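Local coordinates for thioesterase domain-containing protein (Chromobacterium violaceum, PDB 4RMM) that probably hydrolyses acyl-CoA thioesters, as a member of the hotdog-fold thioesterase superfamily, although its own function has not been established, at residues F93-L98 against P134-R139; A108-T113 against A120-E125. One frame throughout, in Å; residues are numbered along the deposited sequence.

In the fold
Both contacts are antiparallel strand pairings in the same hotdog sheet, and contact 2 is nested within the chain loop that contact 1 closes. Contact 2 pairs the two strands of a hairpin and lies nearer the centre of the chain, its centre about 8 Å away against about 12 Å for contact 1. Contact 1 joins sequence-distant strands at the sheet's edge within the chain, where the second subunit continues the sheet. The two are adjacent: Ala138 of contact 1 probably hydrogen-bonds to Ile124 of contact 2. Both direct apolar groups at helix 67-80, Phe93, Leu95 and Ala138 in contact 1, cysteine and branched residues in contact 2. Their other faces are more polar.

Contact 1 (F93-L98 against P134-R139)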
ATOM      1  N   PHE A  93       7.773  -0.743   6.394  1.00 41.95           N
ATOM      2  CA  PHE A  93       6.348  -0.777   6.693  1.00 39.16           C
ATOM      3  C   PHE A  93       5.856  -2.210   6.750  1.00 44.60           C
ATOM      4  O   PHE A  93       6.083  -2.973   5.809  1.00 46.08           O
ATOM      5  CB  PHE A  93       5.599  -0.037   5.591  1.00 33.94           C
ATOM      6  CG  PHE A  93       4.128  -0.253   5.608  1.00 37.08           C
ATOM      7  CD1 PHE A  93       3.293   0.528   6.441  1.00 33.36           C
ATOM      8  CD2 PHE A  93       3.551  -1.185   4.768  1.00 37.85           C
ATOM      9  CE1 PHE A  93       1.912   0.367   6.408  1.00 52.92           C
ATOM     10  CE2 PHE A  93       2.161  -1.350   4.728  1.00 50.05           C
ATOM     11  CZ  PHE A  93       1.340  -0.576   5.547  1.00 37.49           C
ATOM     12  N   SER A  94       5.184  -2.577   7.839  1.00 49.70           N
ATOM     13  CA  SER A  94       4.632  -3.931   7.991  1.00 49.12           C
ATOM     14  C   SER A  94       3.142  -3.859   8.333  1.00 51.97           C
ATOM     15  O   SER A  94       2.695  -2.952   9.017  1.00 41.85           O
ATOM     16  CB  SER A  94       5.395  -4.721   9.065  1.00 39.15           C
ATOM     17  OG  SER A  94       5.591  -3.950  10.231  1.00 62.76           O
ATOM     18  N   LEU A  95       2.388  -4.833   7.847  1.00 43.08           N
ATOM     19  CA  LEU A  95       0.950  -4.897   8.022  1.00 43.04           C
ATOM     20  C   LEU A  95       0.435  -6.326   8.238  1.00 47.38           C
ATOM     21  O   LEU A  95       0.836  -7.241   7.518  1.00 39.05           O
ATOM     22  CB  LEU A  95       0.282  -4.307   6.768  1.00 35.08           C
ATOM     23  CG  LEU A  95      -1.241  -4.250   6.592  1.00 45.16           C
ATOM     24  CD1 LEU A  95      -1.873  -3.350   7.637  1.00 40.38           C
ATOM     25  CD2 LEU A  95      -1.548  -3.695   5.217  1.00 56.44           C
ATOM     26  N   ASP A  96      -0.452  -6.497   9.226  1.00 41.35           N
ATOM     27  CA  ASP A  96      -1.094  -7.776   9.508  1.00 40.74           C
ATOM     28  C   ASP A  96      -2.592  -7.624   9.336  1.00 49.19           C
ATOM     29  O   ASP A  96      -3.190  -6.705   9.868  1.00 38.65           O
ATOM     30  CB  ASP A  96      -0.819  -8.260  10.940  1.00 41.12           C
ATOM     31  CG  ASP A  96       0.580  -8.790  11.115  1.00 63.12           C
ATOM     32  OD1 ASP A  96       1.460  -8.022  11.552  1.00 64.19           O
ATOM     33  OD2 ASP A  96       0.803  -9.978  10.799  1.00 74.79           O
ATOM     34  N   TYR A  97      -3.196  -8.528   8.585  1.00 37.63           N
ATOM     35  CA  TYR A  97      -4.629  -8.517   8.353  1.00 50.92           C
ATOM     36  C   TYR A  97      -5.104  -9.519   9.374  1.00 54.35           C
ATOM     37  O   TYR A  97      -4.753 -10.700   9.308  1.00 60.39           O
ATOM     38  CB  TYR A  97      -4.945  -8.975   6.927  1.00 50.25           C
ATOM     39  CG  TYR A  97      -4.609  -7.929   5.876  1.00 56.07           C
ATOM     40  CD1 TYR A  97      -5.612  -7.127   5.321  1.00 37.70           C
ATOM     41  CD2 TYR A  97      -3.289  -7.732   5.443  1.00 46.82           C
ATOM     42  CE1 TYR A  97      -5.315  -6.158   4.368  1.00 40.45           C
ATOM     43  CE2 TYR A  97      -2.981  -6.764   4.480  1.00 45.31           C
ATOM     44  CZ  TYR A  97      -4.004  -5.980   3.948  1.00 50.71           C
ATOM     45  OH  TYR A  97      -3.741  -5.018   2.993  1.00 39.97           O
ATOM     46  N   LEU A  98      -5.882  -9.024  10.333  1.00 51.29           N
ATOM     47  CA  LEU A  98      -6.382  -9.826  11.447  1.00 60.58           C
ATOM     48  C   LEU A  98      -7.765 -10.422  11.267  1.00 57.60           C
ATOM     49  O   LEU A  98      -8.008 -11.559  11.650  1.00 54.22           O
ATOM     50  CB  LEU A  98      -6.350  -8.966  12.721  1.00 44.67           C
ATOM     51  CG  LEU A  98      -4.939  -8.430  12.991  1.00 49.12           C
ATOM     52  CD1 LEU A  98      -4.953  -7.514  14.175  1.00 52.80           C
ATOM     53  CD2 LEU A  98      -3.977  -9.608  13.210  1.00 52.34           C
ATOM     54  N   PRO A 134      -9.245  -5.188  16.037  1.00 46.32           N
ATOM     55  CA  PRO A 134      -8.959  -4.488  14.784  1.00 50.24           C
ATOM     56  C   PRO A 134      -9.000  -5.337  13.520  1.00 57.95           C
ATOM     57  O   PRO A 134      -8.858  -6.555  13.565  1.00 44.07           O
ATOM     58  CB  PRO A 134      -7.599  -3.847  15.053  1.00 51.12           C
ATOM     59  CG  PRO A 134      -6.935  -4.824  15.986  1.00 52.62           C
ATOM     60  CD  PRO A 134      -8.054  -5.251  16.912  1.00 49.17           C
ATOM     61  N   VAL A 135      -9.260  -4.692  12.389  1.00 46.80           N
ATOM     62  CA  VAL A 135      -9.296  -5.392  11.121  1.00 46.40           C
ATOM     63  C   VAL A 135      -7.843  -5.634  10.680  1.00 47.33           C
ATOM     64  O   VAL A 135      -7.515  -6.671  10.103  1.00 43.39           O
ATOM     65  CB  VAL A 135     -10.039  -4.552  10.069  1.00 55.68           C
ATOM     66  CG1 VAL A 135      -9.712  -5.039   8.682  1.00 45.52           C
ATOM     67  CG2 VAL A 135     -11.546  -4.650  10.319  1.00 54.36           C
ATOM     68  N   ALA A 136      -6.983  -4.675  11.002  1.00 36.66           N
ATOM     69  CA  ALA A 136      -5.566  -4.736  10.664  1.00 47.24           C
ATOM     70  C   ALA A 136      -4.752  -3.751  11.508  1.00 49.61           C
ATOM     71  O   ALA A 136      -5.253  -2.704  11.933  1.00 43.59           O
ATOM     72  CB  ALA A 136      -5.375  -4.427   9.181  1.00 43.92           C
ATOM     73  N   VAL A 137      -3.506  -4.107  11.783  1.00 46.83           N
ATOM     74  CA  VAL A 137      -2.613  -3.217  12.528  1.00 52.72           C
ATOM     75  C   VAL A 137      -1.322  -3.093  11.712  1.00 60.64           C
ATOM     76  O   VAL A 137      -0.801  -4.085  11.199  1.00 51.99           O
ATOM     77  CB  VAL A 137      -2.282  -3.757  13.941  1.00 53.79           C
ATOM     78  CG1 VAL A 137      -3.578  -3.850  14.797  1.00 42.05           C
ATOM     79  CG2 VAL A 137      -1.625  -5.112  13.828  1.00 67.00           C
ATOM     80  N   ALA A 138      -0.817  -1.874  11.572  1.00 39.41           N
ATOM     81  CA  ALA A 138       0.413  -1.676  10.819  1.00 41.57           C
ATOM     82  C   ALA A 138       1.436  -0.949  11.660  1.00 50.39           C
ATOM     83  O   ALA A 138       1.120  -0.427  12.734  1.00 48.11           O
ATOM     84  CB  ALA A 138       0.139  -0.887   9.548  1.00 33.60           C
ATOM     85  N   ARG A 139       2.664  -0.926  11.160  1.00 39.65           N
ATOM     86  CA  ARG A 139       3.777  -0.252  11.805  1.00 54.12           C
ATOM     87  C   ARG A 139       4.738   0.261  10.727  1.00 62.22           C
ATOM     88  O   ARG A 139       4.999  -0.419   9.732  1.00 46.99           O
ATOM     89  CB  ARG A 139       4.490  -1.205  12.773  1.00 58.47           C
ATOM     90  CG  ARG A 139       3.554  -1.681  13.893  1.00 60.02           C
ATOM     91  CD  ARG A 139       4.277  -2.217  15.123  1.00 72.58           C
ATOM     92  NE  ARG A 139       3.347  -2.801  16.097  1.00 80.55           N
ATOM     93  CZ  ARG A 139       2.617  -3.890  15.869  1.00 80.96           C
ATOM     94  NH1 ARG A 139       2.707  -4.516  14.704  1.00 82.14           N
ATOM     95  NH2 ARG A 139       1.799  -4.361  16.804  1.00 92.34           N
TER
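Two donors from 93-98 converge on Arg139 O. Ser94 N gives a nearly straight hydrogen bond of 2.9 Å to it (168° at the hydrogen), and Phe93 CA adds a C-H...O contact at 3.3 Å. Ser94 O takes the return bond from Arg139 N, so this is a hydrogen-bonded antiparallel pair; Asp96 and Val137 form the next one. Strand axes 4.8 Å apart, with 168° between their N-to-C directions, confirm the pairing. In the non-hydrogen-bonded pairs between, Leu95 faces Ala138 and Tyr97 faces Ala136. Leu95 has CG opposite its backbone N (chi1 178°), and the turn at chi2 then sets CD1 between the two methyls, 3.7 Å from Ala138 CB and 4.0 Å from Ala136 CB. On the other face the Arg139 chain runs extended from CG to NE, yet Asp96 OD1 stays 4.9 Å from Arg139 NH1, too far for a salt bridge. Past the strand end, Leu98 N makes a bent bond to Val135 O (2.9 Å), while Leu98 CD1 lies 3.8 Å from Pro134 CG and also meets Val137 CG1, crossing the valine side chain at about a right angle. Val135 and Ala136 both face Ala126, a classic beta bulge in the pairing with strand 119-127. Tyr97 OH hydrogen-bonds to Ile66 N and to Glu71 of the second subunit. At this edge of the chain's hotdog sheet, strand 89-97 pairs with 136-143 on one side and, through Phe93 to Asp96, with the second subunit on the other, so the sheet runs on through the dimer; Met70 of helix 67-80 packs on Phe93, Leu95 and Ala138.

Contact 2 (A108-T113 against A120-E125); sequences AQCEIT and AHVLIE
Cys110 and Ile124 face each other as a non-hydrogen-bonded pair of the beta hairpin formed by strands 106-115 and 119-127 in the hotdog sheet. The cysteine side chain can be traced outward. Its CB lies 3.4 Å from Leu123 O and 3.7 Å from Val122 CG1, two residue pairs further along. With SG roughly anti to the carbonyl carbon and beside the backbone N (chi1 -36°), the sulfur then reaches Ile124, touching CG1 at 3.7 Å and CG2 at almost the same distance, so it rests against both branches of the isoleucine. Ile112 and Val122 continue this face, which meets helix 67-80 through contacts of Cys110 with His77, Ile112 with Leu78 and Ile124 with Ala74. Next to Cys110 in the backbone, Leu123 O accepts Glu111 N at 2.7 Å and also receives a C-H...O contact from Cys110 CA, while Leu123 N bonds back to Glu111 O. On the opposite face Glu111 and Leu123 lie side by side and point the same way, bringing Glu111 OE1 to 3.9 Å from Leu123 CD2. The hydrogen-bonded pair Gln109-Glu125 closes this end of the register, Glu125 N giving its bond to Gln109 O from 32° outside the carbonyl plane. Glu125 OE2 forms a salt bridge with Arg131, and water 1 spans the two strands, 2.6 Å from Glu125 OE2 and 2.5 Å from Gln109 O.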
ATOM      1  N   ALA A 108      -9.283   4.447  11.215  1.00 60.76           N
ATOM      2  CA  ALA A 108      -7.850   4.233  11.352  1.00 49.27           C
ATOM      3  C   ALA A 108      -7.218   5.395  12.086  1.00 48.93           C
ATOM      4  O   ALA A 108      -7.551   6.559  11.842  1.00 53.72           O
ATOM      5  CB  ALA A 108      -7.189   4.057   9.969  1.00 49.20           C
ATOM      6  N   GLN A 109      -6.298   5.077  12.986  1.00 58.43           N
ATOM      7  CA  GLN A 109      -5.621   6.095  13.753  1.00 64.31           C
ATOM      8  C   GLN A 109      -4.200   5.669  14.059  1.00 54.41           C
ATOM      9  O   GLN A 109      -3.949   4.516  14.417  1.00 45.93           O
ATOM     10  CB  GLN A 109      -6.369   6.353  15.058  1.00 63.03           C
ATOM     11  CG  GLN A 109      -5.932   7.619  15.757  1.00 65.30           C
ATOM     12  CD  GLN A 109      -6.890   8.030  16.850  1.00 74.84           C
ATOM     13  OE1 GLN A 109      -6.785   7.575  17.989  1.00 76.23           O
ATOM     14  NE2 GLN A 109      -7.843   8.887  16.505  1.00 69.83           N
ATOM     15  N   CYS A 110      -3.277   6.615  13.950  1.00 50.25           N
ATOM     16  CA  CYS A 110      -1.877   6.308  14.195  1.00 53.47           C
ATOM     17  C   CYS A 110      -1.364   6.901  15.478  1.00 57.67           C
ATOM     18  O   CYS A 110      -1.894   7.876  15.998  1.00 63.78           O
ATOM     19  CB  CYS A 110      -1.010   6.819  13.050  1.00 51.96           C
ATOM     20  SG  CYS A 110      -1.779   6.669  11.461  1.00 57.39           S
ATOM     21  N   GLU A 111      -0.293   6.309  15.970  1.00 62.39           N
ATOM     22  CA  GLU A 111       0.317   6.780  17.187  1.00 64.23           C
ATOM     23  C   GLU A 111       1.822   6.742  17.023  1.00 60.73           C
ATOM     24  O   GLU A 111       2.363   5.776  16.496  1.00 58.83           O
ATOM     25  CB  GLU A 111      -0.085   5.879  18.342  1.00 66.62           C
ATOM     26  CG  GLU A 111       0.748   6.085  19.580  1.00 88.62           C
ATOM     27  CD  GLU A 111       0.421   5.081  20.647  1.00 92.54           C
ATOM     28  OE1 GLU A 111       1.009   3.979  20.630  1.00 95.55           O
ATOM     29  OE2 GLU A 111      -0.444   5.399  21.488  1.00 82.93           O
ATOM     30  N   ILE A 112       2.509   7.784  17.473  1.00 52.33           N
ATOM     31  CA  ILE A 112       3.960   7.796  17.377  1.00 62.80           C
ATOM     32  C   ILE A 112       4.599   7.269  18.667  1.00 72.67           C
ATOM     33  O   ILE A 112       4.597   7.940  19.692  1.00 74.79           O
ATOM     34  CB  ILE A 112       4.485   9.203  17.066  1.00 64.40           C
ATOM     35  CG1 ILE A 112       3.880   9.683  15.743  1.00 63.23           C
ATOM     36  CG2 ILE A 112       5.999   9.180  17.016  1.00 72.52           C
ATOM     37  CD1 ILE A 112       4.533  10.896  15.158  1.00 76.66           C
ATOM     38  N   THR A 113       5.164   6.062  18.580  1.00 83.29           N
ATOM     39  CA  THR A 113       5.779   5.340  19.712  1.00 83.77           C
ATOM     40  C   THR A 113       7.098   5.784  20.310  1.00 91.99           C
ATOM     41  O   THR A 113       7.222   5.936  21.524  1.00107.50           O
ATOM     42  CB  THR A 113       5.973   3.887  19.385  1.00 93.10           C
ATOM     43  OG1 THR A 113       4.698   3.262  19.224  1.00 92.66           O
ATOM     44  CG2 THR A 113       6.747   3.215  20.515  1.00 98.22           C
ATOM     45  N   ALA A 120      11.249   8.270  13.590  1.00 66.78           N
ATOM     46  CA  ALA A 120       9.943   8.224  14.220  1.00 59.84           C
ATOM     47  C   ALA A 120       9.346   6.860  13.914  1.00 51.76           C
ATOM     48  O   ALA A 120       9.462   6.368  12.793  1.00 52.91           O
ATOM     49  CB  ALA A 120       9.050   9.333  13.659  1.00 49.27           C
ATOM     50  N   HIS A 121       8.733   6.246  14.927  1.00 49.17           N
ATOM     51  CA  HIS A 121       8.103   4.935  14.807  1.00 54.01           C
ATOM     52  C   HIS A 121       6.608   5.141  14.970  1.00 47.81           C
ATOM     53  O   HIS A 121       6.152   5.656  15.985  1.00 65.77           O
ATOM     54  CB  HIS A 121       8.641   3.989  15.886  1.00 61.29           C
ATOM     55  CG  HIS A 121       8.245   2.557  15.691  1.00 83.32           C
ATOM     56  ND1 HIS A 121       8.874   1.518  16.344  1.00 89.53           N
ATOM     57  CD2 HIS A 121       7.284   1.991  14.924  1.00 93.15           C
ATOM     58  CE1 HIS A 121       8.318   0.374  15.986  1.00 87.39           C
ATOM     59  NE2 HIS A 121       7.350   0.632  15.125  1.00 86.50           N
ATOM     60  N   VAL A 122       5.853   4.739  13.953  1.00 47.73           N
ATOM     61  CA  VAL A 122       4.407   4.910  13.914  1.00 50.42           C
ATOM     62  C   VAL A 122       3.626   3.591  13.971  1.00 61.48           C
ATOM     63  O   VAL A 122       4.023   2.604  13.355  1.00 64.03           O
ATOM     64  CB  VAL A 122       3.999   5.646  12.603  1.00 53.06           C
ATOM     65  CG1 VAL A 122       2.493   5.866  12.537  1.00 42.18           C
ATOM     66  CG2 VAL A 122       4.736   6.963  12.502  1.00 59.67           C
ATOM     67  N   LEU A 123       2.516   3.590  14.711  1.00 54.39           N
ATOM     68  CA  LEU A 123       1.634   2.422  14.814  1.00 47.57           C
ATOM     69  C   LEU A 123       0.277   2.872  14.290  1.00 51.20           C
ATOM     70  O   LEU A 123      -0.232   3.923  14.678  1.00 52.20           O
ATOM     71  CB  LEU A 123       1.512   1.939  16.263  1.00 53.96           C
ATOM     72  CG  LEU A 123       0.351   1.002  16.666  1.00 45.09           C
ATOM     73  CD1 LEU A 123       0.572  -0.428  16.166  1.00 45.82           C
ATOM     74  CD2 LEU A 123       0.232   1.004  18.192  1.00 61.28           C
ATOM     75  N   ILE A 124      -0.279   2.091  13.375  1.00 39.12           N
ATOM     76  CA  ILE A 124      -1.564   2.374  12.760  1.00 47.45           C
ATOM     77  C   ILE A 124      -2.501   1.210  13.069  1.00 44.85           C
ATOM     78  O   ILE A 124      -2.146   0.042  12.892  1.00 44.68           O
ATOM     79  CB  ILE A 124      -1.451   2.483  11.223  1.00 51.09           C
ATOM     80  CG1 ILE A 124      -0.265   3.372  10.843  1.00 59.33           C
ATOM     81  CG2 ILE A 124      -2.742   3.061  10.629  1.00 54.17           C
ATOM     82  CD1 ILE A 124       1.064   2.640  10.846  1.00 45.69           C
ATOM     83  N   GLU A 125      -3.693   1.536  13.541  1.00 40.72           N
ATOM     84  CA  GLU A 125      -4.694   0.522  13.839  1.00 40.71           C
ATOM     85  C   GLU A 125      -5.911   0.814  12.988  1.00 46.53           C
ATOM     86  O   GLU A 125      -6.352   1.952  12.883  1.00 63.01           O
ATOM     87  CB  GLU A 125      -5.092   0.587  15.304  1.00 36.78           C
ATOM     88  CG  GLU A 125      -3.959   0.323  16.250  1.00 64.86           C
ATOM     89  CD  GLU A 125      -4.246   0.875  17.623  1.00 70.33           C
ATOM     90  OE1 GLU A 125      -5.027   0.249  18.365  1.00 78.02           O
ATOM     91  OE2 GLU A 125      -3.699   1.951  17.945  1.00 93.08           O
TER
HETATM   92  O   HOH W   1      -2.728   3.905  16.512  1.00 69.46           O